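Local coordinates for CREG-like beta-barrel domain-containing protein (Agrobacterium tumefaciens, PDB 3DNH), which is of unknown function but has a split beta-barrel like that of the pyridoxamine 5'-phosphate oxidase and CREG families, many of whose relatives bind FMN, at residues A[212-217]-A[231-236]; A[34-39]-A[61-66]; A[127-130]-A[135-138]. All blocks are in the same frame, centred on the assembly; numbering follows the deposited sequence.

Overall arrangement
The three contacts follow one another along the chain in the order 2, 3, 1. The centre of contact 2 lies about 2 Å from that of the chain; helix 28-38 there meets strand 54-63 of the six-stranded barrel. Contact 3 pairs helix 121-131 with helix 135-138, and its centre is about 16 Å from that of contact 2. Arg127 touches Pro65 and Glu64, which links the two. Contact 1 belongs to the separate three-stranded sheet 215-236, centre to centre about 12 Å from contact 2. Trp236 probably hydrogen-bonds Asp34, and Arg234 packs on His37. Contacts 1 and 3 do not touch; their centres are about 17 Å apart. Helix 28-38 thus joins the barrel to the C-terminal sheet.

Contact 1 of 3, residues A[212-217]-A[231-236]; sequences GRWKIT and DLARLW
Trp214 and Leu232 are the closest backbone pair, with CA atoms 8.7 Å apart, because strand 223-227 lies between strands 215-220 and 232-236 in this three-stranded antiparallel meander. No hydrogen bond joins the two segments directly. One side chain, Trp214, spans the gap. Its CB does not point at residues 231-233, but CG beside the backbone N (chi1 -70°) swings the six-membered half of the indole across to them. Atom CH2 of Trp214 lies 3.7 Å from CB of Asp231. Atom CZ3 of Trp214 approaches the backbone, 3.6 Å from O of Asp231 and 3.7 Å from N of Ala233. Both of these come in obliquely to the ring, while Leu232 C meets its edge. The methyl CB of Ala233 lies 3.9 Å from CZ3 of Trp214. The carboxylate of Asp231 is turned 44° from the indole plane and serves its own segment. Its OD2 accepts a hydrogen bond from N of Leu232 at 2.8 Å, from above the carboxylate plane. Helix 199-206 also packs on the indole, through Ser201 and Ala204, and Leu226 of the middle strand touches it. At the other end of the ring, NE1 of Trp214 donates to O of Lys210. The buried indole therefore has its polar N-H satisfied, and it meets the start of strand 232-236 by van der Waals contact alone.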
loop_
_atom_site.group_PDB
_atom_site.type_symbol
_atom_site.label_atom_id
_atom_site.label_comp_id
_atom_site.label_asym_id
_atom_site.label_seq_id
_atom_site.Cartn_x
_atom_site.Cartn_y
_atom_site.Cartn_z
ATOM N N GLY A 212 9.298 7.413 -21.628
ATOM C CA GLY A 212 8.707 6.086 -21.654
ATOM C C GLY A 212 7.608 6.010 -22.678
ATOM O O GLY A 212 7.457 6.916 -23.505
ATOM N N ARG A 213 6.855 4.916 -22.637
ATOM C CA ARG A 213 5.743 4.768 -23.564
ATOM C C ARG A 213 4.509 5.243 -22.823
ATOM O O ARG A 213 3.812 4.470 -22.150
ATOM C CB ARG A 213 5.626 3.345 -24.142
ATOM C CG ARG A 213 6.923 2.799 -24.881
ATOM C CD ARG A 213 7.816 3.882 -25.588
ATOM N NE ARG A 213 7.252 4.504 -26.812
ATOM C CZ ARG A 213 7.066 5.818 -27.016
ATOM N NH1 ARG A 213 7.374 6.710 -26.076
ATOM N NH2 ARG A 213 6.569 6.255 -28.185
ATOM N N TRP A 214 4.302 6.556 -22.907
ATOM C CA TRP A 214 3.174 7.258 -22.263
ATOM C C TRP A 214 1.937 7.381 -23.146
ATOM O O TRP A 214 2.046 7.463 -24.375
ATOM C CB TRP A 214 3.633 8.660 -21.870
ATOM C CG TRP A 214 4.601 8.622 -20.746
ATOM C CD1 TRP A 214 5.955 8.567 -20.835
ATOM C CD2 TRP A 214 4.282 8.553 -19.349
ATOM N NE1 TRP A 214 6.507 8.533 -19.580
ATOM C CE2 TRP A 214 5.508 8.502 -18.646
ATOM C CE3 TRP A 214 3.087 8.566 -18.624
ATOM C CZ2 TRP A 214 5.569 8.448 -17.239
ATOM C CZ3 TRP A 214 3.144 8.529 -17.239
ATOM C CH2 TRP A 214 4.379 8.476 -16.558
ATOM N N LYS A 215 0.766 7.407 -22.518
ATOM C CA LYS A 215 -0.492 7.758 -23.178
ATOM C C LYS A 215 -1.269 8.724 -22.300
ATOM O O LYS A 215 -1.217 8.611 -21.077
ATOM C CB LYS A 215 -1.345 6.510 -23.437
ATOM C CG LYS A 215 -0.792 5.543 -24.557
ATOM C CD LYS A 215 -0.870 6.185 -25.975
ATOM C CE LYS A 215 -0.123 5.376 -27.063
ATOM N NZ LYS A 215 0.003 6.061 -28.413
ATOM N N ILE A 216 -1.964 9.682 -22.925
ATOM C CA ILE A 216 -2.969 10.494 -22.249
ATOM C C ILE A 216 -4.136 9.623 -21.946
ATOM O O ILE A 216 -4.641 8.936 -22.847
ATOM C CB ILE A 216 -3.451 11.623 -23.112
ATOM C CG1 ILE A 216 -2.278 12.567 -23.394
ATOM C CG2 ILE A 216 -4.666 12.372 -22.449
ATOM C CD1 ILE A 216 -2.571 13.605 -24.405
ATOM N N THR A 217 -4.542 9.615 -20.679
ATOM C CA THR A 217 -5.694 8.834 -20.250
ATOM C C THR A 217 -6.915 9.709 -20.076
ATOM O O THR A 217 -8.045 9.215 -20.238
ATOM C CB THR A 217 -5.413 7.993 -18.959
ATOM O OG1 THR A 217 -5.018 8.867 -17.890
ATOM C CG2 THR A 217 -4.261 6.995 -19.236
ATOM N N ASP A 231 4.509 3.907 -14.453
ATOM C CA ASP A 231 4.230 5.192 -13.802
ATOM C C ASP A 231 2.949 5.928 -14.228
ATOM O O ASP A 231 2.336 5.625 -15.242
ATOM C CB ASP A 231 5.435 6.121 -13.969
ATOM C CG ASP A 231 5.680 7.009 -12.744
ATOM O OD1 ASP A 231 6.734 7.691 -12.746
ATOM O OD2 ASP A 231 4.852 7.025 -11.777
ATOM N N LEU A 232 2.547 6.905 -13.419
ATOM C CA LEU A 232 1.426 7.801 -13.730
ATOM C C LEU A 232 1.946 9.229 -13.589
ATOM O O LEU A 232 2.804 9.494 -12.712
ATOM C CB LEU A 232 0.225 7.591 -12.764
ATOM C CG LEU A 232 -0.443 6.210 -12.680
ATOM C CD1 LEU A 232 -1.481 6.177 -11.555
ATOM C CD2 LEU A 232 -1.061 5.773 -14.024
ATOM N N ALA A 233 1.406 10.128 -14.412
ATOM C CA ALA A 233 1.735 11.556 -14.361
ATOM C C ALA A 233 0.470 12.407 -14.474
ATOM O O ALA A 233 -0.584 11.943 -15.012
ATOM C CB ALA A 233 2.731 11.935 -15.487
ATOM N N ARG A 234 0.550 13.615 -13.911
ATOM C CA ARG A 234 -0.472 14.634 -14.122
ATOM C C ARG A 234 0.189 15.965 -14.465
ATOM O O ARG A 234 0.976 16.501 -13.675
ATOM C CB ARG A 234 -1.420 14.807 -12.911
ATOM C CG ARG A 234 -2.500 15.842 -13.257
ATOM C CD ARG A 234 -3.547 15.955 -12.249
ATOM N NE ARG A 234 -4.556 16.983 -12.523
ATOM C CZ ARG A 234 -5.550 16.942 -13.425
ATOM N NH1 ARG A 234 -5.709 15.912 -14.275
ATOM N NH2 ARG A 234 -6.415 17.973 -13.457
ATOM N N LEU A 235 -0.147 16.499 -15.631
ATOM C CA LEU A 235 0.341 17.844 -16.051
ATOM C C LEU A 235 -0.730 18.865 -15.700
ATOM O O LEU A 235 -1.832 18.767 -16.210
ATOM C CB LEU A 235 0.641 17.886 -17.558
ATOM C CG LEU A 235 1.243 19.178 -18.196
ATOM C CD1 LEU A 235 2.509 19.587 -17.534
ATOM C CD2 LEU A 235 1.493 18.980 -19.716
ATOM N N TRP A 236 -0.408 19.848 -14.843
ATOM C CA TRP A 236 -1.363 20.887 -14.498
ATOM C C TRP A 236 -1.307 22.067 -15.426
ATOM O O TRP A 236 -0.218 22.573 -15.739
ATOM C CB TRP A 236 -1.160 21.362 -13.061
ATOM C CG TRP A 236 -1.381 20.234 -12.067
ATOM C CD1 TRP A 236 -0.453 19.291 -11.660
ATOM C CD2 TRP A 236 -2.595 19.924 -11.376
ATOM N NE1 TRP A 236 -1.003 18.443 -10.726
ATOM C CE2 TRP A 236 -2.321 18.790 -10.540
ATOM C CE3 TRP A 236 -3.883 20.489 -11.362
ATOM C CZ2 TRP A 236 -3.300 18.211 -9.705
ATOM C CZ3 TRP A 236 -4.878 19.906 -10.507
ATOM C CH2 TRP A 236 -4.572 18.789 -9.706
#

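Contact 2 of 3, residues A[34-39]-A[61-66]; sequences DVLHTS and IGIEPD
The imidazole of His37 meets Ile63 obliquely, with CE1 of His37 4.1 Å from CG2 of Ile63. The two side chains cross at about a right angle. CD of Arg234, from strand 232-236, lies over one face of the ring, near CG. The polar end of His37 turns to the C-terminal sheet, where ND1 hydrogen-bonds OD2 of Asp225. That bond would limit rotation of the ring. Ile63 has a second branch in the contact. Its CG1 is anti to the carbonyl carbon (chi1 -55°), and the chain from CG1 to CD1 runs to Leu36. There CD1 of Ile63 lies 3.8 Å from CD1 of Leu36 and 3.3 Å from O of Leu36. The two branches of Ile63 thus serve successive residues of the helix. In fold terms, the C-terminal part of helix 28-38 packs on strand 54-63 of the closed antiparallel barrel, of the split-barrel type found in the pyridoxamine 5'-phosphate oxidase family. Leu36 also touches Leu107 and Leu109 of strand 106-115. O of Ser39 lies 3.8 Å from CB of Ile61. The hydroxyls here bond back to the helix backbone. OG of Ser39 donates to O of Val35 at 2.6 Å, with the donor tilted 18° from the carbonyl plane. OG1 of Thr38 likewise donates to O of Asp34 at 2.6 Å, from above its carbonyl plane.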
loop_
_atom_site.group_PDB
_atom_site.type_symbol
_atom_site.label_atom_id
_atom_site.label_comp_id
_atom_site.label_asym_id
_atom_site.label_seq_id
_atom_site.Cartn_x
_atom_site.Cartn_y
_atom_site.Cartn_z
ATOM N N ASP A 34 -2.499 15.810 -6.465
ATOM C CA ASP A 34 -1.425 15.145 -7.199
ATOM C C ASP A 34 -1.330 13.688 -6.829
ATOM O O ASP A 34 -1.225 12.841 -7.706
ATOM C CB ASP A 34 -0.076 15.820 -6.958
ATOM C CG ASP A 34 0.857 15.670 -8.141
ATOM O OD1 ASP A 34 0.425 15.961 -9.289
ATOM O OD2 ASP A 34 2.030 15.286 -7.924
ATOM N N VAL A 35 -1.404 13.383 -5.537
ATOM C CA VAL A 35 -1.433 11.971 -5.084
ATOM C C VAL A 35 -2.662 11.273 -5.626
ATOM O O VAL A 35 -2.622 10.077 -6.005
ATOM C CB VAL A 35 -1.452 11.862 -3.528
ATOM C CG1 VAL A 35 -1.567 10.402 -3.083
ATOM C CG2 VAL A 35 -0.184 12.482 -2.942
ATOM N N LEU A 36 -3.782 11.993 -5.605
ATOM C CA LEU A 36 -5.013 11.458 -6.114
ATOM C C LEU A 36 -4.866 10.977 -7.562
ATOM O O LEU A 36 -5.310 9.854 -7.906
ATOM C CB LEU A 36 -6.139 12.470 -6.027
ATOM C CG LEU A 36 -7.489 12.102 -6.645
ATOM C CD1 LEU A 36 -8.222 11.021 -5.889
ATOM C CD2 LEU A 36 -8.310 13.420 -6.689
ATOM N N HIS A 37 -4.229 11.797 -8.380
ATOM C CA HIS A 37 -4.195 11.525 -9.804
ATOM C C HIS A 37 -3.067 10.607 -10.258
ATOM O O HIS A 37 -3.086 10.103 -11.396
ATOM C CB HIS A 37 -4.188 12.831 -10.595
ATOM C CG HIS A 37 -5.548 13.492 -10.682
ATOM N ND1 HIS A 37 -6.389 13.322 -11.765
ATOM C CD2 HIS A 37 -6.209 14.310 -9.823
ATOM C CE1 HIS A 37 -7.522 13.987 -11.559
ATOM N NE2 HIS A 37 -7.433 14.601 -10.391
ATOM N N THR A 38 -2.065 10.444 -9.407
ATOM C CA THR A 38 -0.846 9.782 -9.831
ATOM C C THR A 38 -0.547 8.534 -9.007
ATOM O O THR A 38 0.557 7.975 -9.106
ATOM C CB THR A 38 0.394 10.742 -9.842
ATOM O OG1 THR A 38 0.628 11.265 -8.514
ATOM C CG2 THR A 38 0.203 11.908 -10.833
ATOM N N SER A 39 -1.496 8.096 -8.201
ATOM C CA SER A 39 -1.296 6.830 -7.441
ATOM C C SER A 39 -1.987 5.641 -8.111
ATOM O O SER A 39 -3.195 5.690 -8.335
ATOM C CB SER A 39 -1.746 6.990 -5.964
ATOM O OG SER A 39 -1.054 8.110 -5.376
ATOM N N ILE A 61 -6.267 1.650 -8.645
ATOM C CA ILE A 61 -7.147 2.837 -8.674
ATOM C C ILE A 61 -7.323 3.399 -10.083
ATOM O O ILE A 61 -6.311 3.739 -10.786
ATOM C CB ILE A 61 -6.525 3.942 -7.747
ATOM C CG1 ILE A 61 -6.712 3.537 -6.275
ATOM C CG2 ILE A 61 -7.180 5.317 -7.955
ATOM C CD1 ILE A 61 -8.195 3.375 -5.836
ATOM N N GLY A 62 -8.591 3.485 -10.512
ATOM C CA GLY A 62 -8.940 4.293 -11.697
ATOM C C GLY A 62 -9.408 5.694 -11.260
ATOM O O GLY A 62 -9.782 5.886 -10.116
ATOM N N ILE A 63 -9.343 6.684 -12.149
ATOM C CA ILE A 63 -9.853 8.020 -11.812
ATOM C C ILE A 63 -10.784 8.482 -12.934
ATOM O O ILE A 63 -10.434 8.375 -14.114
ATOM C CB ILE A 63 -8.734 9.095 -11.578
ATOM C CG1 ILE A 63 -7.716 8.680 -10.534
ATOM C CG2 ILE A 63 -9.318 10.318 -10.943
ATOM C CD1 ILE A 63 -8.202 8.895 -9.052
ATOM N N GLU A 64 -11.950 9.015 -12.575
ATOM C CA GLU A 64 -12.860 9.574 -13.559
ATOM C C GLU A 64 -12.531 11.076 -13.822
ATOM O O GLU A 64 -11.831 11.697 -13.013
ATOM C CB GLU A 64 -14.305 9.349 -13.092
ATOM C CG GLU A 64 -14.545 7.868 -12.670
ATOM C CD GLU A 64 -15.994 7.591 -12.268
ATOM O OE1 GLU A 64 -16.507 6.508 -12.642
ATOM O OE2 GLU A 64 -16.603 8.467 -11.594
ATOM N N PRO A 65 -12.996 11.640 -14.959
ATOM C CA PRO A 65 -12.677 13.040 -15.335
ATOM C C PRO A 65 -12.825 14.061 -14.198
ATOM O O PRO A 65 -11.988 14.917 -14.078
ATOM C CB PRO A 65 -13.660 13.322 -16.459
ATOM C CG PRO A 65 -13.826 11.974 -17.113
ATOM C CD PRO A 65 -13.796 10.980 -16.004
ATOM N N ASP A 66 -13.851 13.941 -13.351
ATOM C CA ASP A 66 -14.039 14.848 -12.197
ATOM C C ASP A 66 -13.141 14.530 -10.972
ATOM O O ASP A 66 -13.321 15.131 -9.908
ATOM C CB ASP A 66 -15.523 14.920 -11.768
ATOM C CG ASP A 66 -16.007 13.634 -11.127
ATOM O OD1 ASP A 66 -17.163 13.556 -10.717
ATOM O OD2 ASP A 66 -15.221 12.680 -11.055
#

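Contact 3 of 3, residues A[127-130]-A[135-138]; sequences RYIA and AKLY
Ala135 packs tightly between Ile129 and Tyr128. Its CB lies 3.5 Å from CD1 of Ile129, which is short for two carbons, and 3.5 Å from CE2 of Tyr128. The methyl meets the Tyr128 ring at its edge, in the ring plane. The CB of Tyr128 points toward helix 135-138, and with CG anti to the backbone N (chi1 -166°) the ring edge reaches Ala135. CD1 of Ile129 also comes within 3.3 Å of N of Lys136. Tyr138 adds to this side. It crosses Tyr128 at about a right angle, and CA of Ala135 lies over one face of its ring, toward the rim. The hydroxyl OH of Tyr138 is 3.7 Å from OH of Tyr128, near the plane of the Tyr128 ring. These hydroxyls have other partners: OH of Tyr128 bonds ND2 of Asn60, and OH of Tyr138 bonds OD2 of Asp100 of the second subunit.

The other part of the contact is open to solvent. Lys136 is exposed, and its chain bends at chi3 (-138°) and chi4 (-80°), which folds it over Ile129. Its NZ lies 3.3 Å from CG2 of Ile129. A water bridges the two helices there, donating to O of Ile129 at 2.6 Å and accepting from NZ of Lys136.

Helix 121-131 and the one-turn helix 135-138 lie in the connection between strands 106-115 and 144-157. Tyr128 touches Phe70 and Phe72 of barrel strand 69-74, and both tyrosines pack on Leu102 of the second subunit, so this part of the chain also takes part in the dimer interface.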
loop_
_atom_site.group_PDB
_atom_site.type_symbol
_atom_site.label_atom_id
_atom_site.label_comp_id
_atom_site.label_asym_id
_atom_site.label_seq_id
_atom_site.Cartn_x
_atom_site.Cartn_y
_atom_site.Cartn_z
ATOM N N ARG A 127 -11.479 2.702 -19.310
ATOM C CA ARG A 127 -10.665 3.598 -18.469
ATOM C C ARG A 127 -9.667 2.852 -17.579
ATOM O O ARG A 127 -8.506 3.259 -17.436
ATOM C CB ARG A 127 -11.556 4.463 -17.599
ATOM C CG ARG A 127 -12.194 5.594 -18.295
ATOM C CD ARG A 127 -13.277 6.185 -17.393
ATOM N NE ARG A 127 -13.921 7.333 -18.025
ATOM C CZ ARG A 127 -14.961 8.000 -17.532
ATOM N NH1 ARG A 127 -15.554 7.607 -16.397
ATOM N NH2 ARG A 127 -15.419 9.060 -18.211
ATOM N N TYR A 128 -10.116 1.743 -16.990
ATOM C CA TYR A 128 -9.279 0.950 -16.135
ATOM C C TYR A 128 -8.146 0.225 -16.878
ATOM O O TYR A 128 -6.998 0.230 -16.431
ATOM C CB TYR A 128 -10.169 -0.083 -15.451
ATOM C CG TYR A 128 -9.558 -0.804 -14.286
ATOM C CD1 TYR A 128 -9.703 -0.311 -12.982
ATOM C CD2 TYR A 128 -8.934 -2.027 -14.464
ATOM C CE1 TYR A 128 -9.177 -1.004 -11.891
ATOM C CE2 TYR A 128 -8.421 -2.738 -13.400
ATOM C CZ TYR A 128 -8.557 -2.228 -12.105
ATOM O OH TYR A 128 -8.073 -2.969 -11.046
ATOM N N ILE A 129 -8.494 -0.429 -17.997
ATOM C CA ILE A 129 -7.559 -1.095 -18.894
ATOM C C ILE A 129 -6.425 -0.174 -19.359
ATOM O O ILE A 129 -5.284 -0.602 -19.497
ATOM C CB ILE A 129 -8.299 -1.637 -20.177
ATOM C CG1 ILE A 129 -9.105 -2.931 -19.888
ATOM C CG2 ILE A 129 -7.346 -1.908 -21.320
ATOM C CD1 ILE A 129 -8.408 -3.886 -19.077
ATOM N N ALA A 130 -6.780 1.081 -19.601
ATOM C CA ALA A 130 -5.835 2.135 -20.005
ATOM C C ALA A 130 -4.676 2.248 -19.003
ATOM O O ALA A 130 -3.555 2.482 -19.403
ATOM C CB ALA A 130 -6.576 3.481 -20.156
ATOM N N ALA A 135 -5.424 -6.126 -16.691
ATOM C CA ALA A 135 -6.829 -6.275 -16.348
ATOM C C ALA A 135 -7.598 -6.899 -17.525
ATOM O O ALA A 135 -8.673 -7.449 -17.334
ATOM C CB ALA A 135 -7.435 -4.944 -15.928
ATOM N N LYS A 136 -7.022 -6.807 -18.726
ATOM C CA LYS A 136 -7.616 -7.361 -19.942
ATOM C C LYS A 136 -7.999 -8.799 -19.718
ATOM O O LYS A 136 -8.914 -9.309 -20.358
ATOM C CB LYS A 136 -6.652 -7.260 -21.135
ATOM C CG LYS A 136 -6.377 -5.824 -21.593
ATOM C CD LYS A 136 -5.405 -5.802 -22.780
ATOM C CE LYS A 136 -4.362 -4.686 -22.655
ATOM N NZ LYS A 136 -4.852 -3.315 -23.048
ATOM N N LEU A 137 -7.306 -9.428 -18.769
ATOM C CA LEU A 137 -7.480 -10.825 -18.453
ATOM C C LEU A 137 -8.407 -11.022 -17.270
ATOM O O LEU A 137 -9.427 -11.699 -17.408
ATOM C CB LEU A 137 -6.113 -11.489 -18.193
ATOM C CG LEU A 137 -5.948 -13.013 -18.315
ATOM C CD1 LEU A 137 -6.361 -13.750 -17.003
ATOM C CD2 LEU A 137 -6.672 -13.585 -19.566
ATOM N N TYR A 138 -8.054 -10.462 -16.114
ATOM C CA TYR A 138 -8.813 -10.739 -14.878
ATOM C C TYR A 138 -10.178 -10.056 -14.739
ATOM O O TYR A 138 -10.959 -10.432 -13.875
ATOM C CB TYR A 138 -7.975 -10.544 -13.615
ATOM C CG TYR A 138 -7.422 -9.153 -13.402
ATOM C CD1 TYR A 138 -8.234 -8.115 -12.916
ATOM C CD2 TYR A 138 -6.063 -8.874 -13.650
ATOM C CE1 TYR A 138 -7.737 -6.836 -12.714
ATOM C CE2 TYR A 138 -5.549 -7.596 -13.443
ATOM C CZ TYR A 138 -6.384 -6.585 -12.971
ATOM O OH TYR A 138 -5.875 -5.323 -12.771
HETATM O O HOH W 1 -3.813 -0.780 -21.575
#